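PDB 2H0U: NADPH-flavin oxidoreductase from Helicobacter pylori, which binds FMN and probably uses NAD(P)H to reduce flavins or nitrogen-containing compounds. Local coordinates for residues F114-I117 with I118-F121. Numbering follows the deposited sequence.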
# COMPACT_ATOMS: atom_id res chain seq x y z
N PHE A 114 23.49 -9.48 -9.39
CA PHE A 114 22.28 -9.13 -8.63
C PHE A 114 22.20 -7.64 -8.23
O PHE A 114 21.13 -7.03 -8.37
CB PHE A 114 22.12 -10.05 -7.42
CG PHE A 114 20.89 -9.77 -6.60
CD1 PHE A 114 19.63 -10.13 -7.07
CD2 PHE A 114 20.98 -9.14 -5.38
CE1 PHE A 114 18.47 -9.87 -6.32
CE2 PHE A 114 19.83 -8.87 -4.63
CZ PHE A 114 18.57 -9.24 -5.10
N ALA A 115 23.30 -7.08 -7.73
CA ALA A 115 23.40 -5.64 -7.47
C ALA A 115 23.12 -4.83 -8.74
O ALA A 115 22.45 -3.80 -8.70
CB ALA A 115 24.79 -5.30 -6.96
N GLN A 116 23.66 -5.30 -9.86
CA GLN A 116 23.45 -4.63 -11.14
C GLN A 116 21.98 -4.76 -11.62
O GLN A 116 21.45 -3.87 -12.29
CB GLN A 116 24.44 -5.13 -12.19
CG GLN A 116 25.94 -4.84 -11.84
CD GLN A 116 26.24 -3.38 -11.48
OE1 GLN A 116 26.74 -3.09 -10.39
NE2 GLN A 116 25.95 -2.47 -12.38
N ILE A 117 21.32 -5.86 -11.28
CA ILE A 117 19.89 -6.03 -11.58
C ILE A 117 19.05 -5.02 -10.79
O ILE A 117 18.16 -4.39 -11.33
CB ILE A 117 19.39 -7.49 -11.31
CG1 ILE A 117 19.94 -8.45 -12.37
CG2 ILE A 117 17.84 -7.53 -11.26
CD1 ILE A 117 19.68 -9.93 -12.07
N ILE A 118 19.39 -4.85 -9.51
CA ILE A 118 18.76 -3.85 -8.66
C ILE A 118 19.00 -2.45 -9.22
O ILE A 118 18.07 -1.66 -9.32
CB ILE A 118 19.25 -3.91 -7.21
CG1 ILE A 118 18.86 -5.26 -6.58
CG2 ILE A 118 18.68 -2.71 -6.37
CD1 ILE A 118 19.16 -5.37 -5.08
N LYS A 119 20.25 -2.17 -9.58
CA LYS A 119 20.56 -0.87 -10.16
C LYS A 119 19.68 -0.58 -11.41
O LYS A 119 19.08 0.48 -11.52
CB LYS A 119 22.04 -0.81 -10.53
CG LYS A 119 22.43 0.50 -11.20
CD LYS A 119 23.88 0.44 -11.56
CE LYS A 119 24.43 1.79 -12.01
NZ LYS A 119 23.96 2.10 -13.37
N ASN A 120 19.67 -1.50 -12.37
CA ASN A 120 18.86 -1.30 -13.59
C ASN A 120 17.36 -1.17 -13.29
O ASN A 120 16.66 -0.36 -13.89
CB ASN A 120 19.05 -2.45 -14.55
CG ASN A 120 18.20 -2.28 -15.81
OD1 ASN A 120 18.53 -1.46 -16.68
ND2 ASN A 120 17.11 -3.05 -15.91
N PHE A 121 16.88 -2.03 -12.41
CA PHE A 121 15.48 -2.03 -12.00
C PHE A 121 15.08 -0.66 -11.48
O PHE A 121 14.09 -0.09 -11.92
CB PHE A 121 15.31 -3.08 -10.93
CG PHE A 121 14.00 -3.01 -10.18
CD1 PHE A 121 12.77 -3.17 -10.83
CD2 PHE A 121 14.01 -2.87 -8.80
CE1 PHE A 121 11.56 -3.16 -10.12
CE2 PHE A 121 12.80 -2.86 -8.08
CZ PHE A 121 11.58 -2.99 -8.75
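Lys119 N donates to Ala115 O at 2.9 Å, one of four successive i to i+4 backbone hydrogen bonds in the alpha-helix spanning residues 113-125 of this nitroreductase-family chain. Phe121 N to Ile117 O matches it in length, while Ile118 N to Phe114 O and Asn120 N to Gln116 O complete the set; the last is the straightest, with an N-H...O angle of 171°. One turn apart on the same side of the helix, Phe114 and Ile118 make the apolar contact. With Phe114 CG anti to N (chi1 -179°) the ring swings toward the following turn, where Ile118 CG1, beside its own N (chi1 -64°), carries CD1 to it. That methyl reaches the far end of the ring, 3.6 Å from Phe114 CE2 and 3.9 Å from CZ. Ile118 CG1 sits over one ring face, displaced toward the rim and 4.2 Å above the plane. The same ring makes a cation-pi contact with Arg106 and also touches Tyr108. Elsewhere on the helix, the side chains of Gln116 and Lys119 run side by side in the same direction. The lysine is extended until its last bend, and its NZ forms a salt bridge with Glu123, one turn further on. The Phe121 side chain, beyond CB, heads off from the preceding turn and packs on Ile44 and Met126 of its own chain and on Glu164 of the second subunit; it is about 6 Å from a bound FMN. At its base, Phe121 CB lies 3.2 Å from Ile117 O.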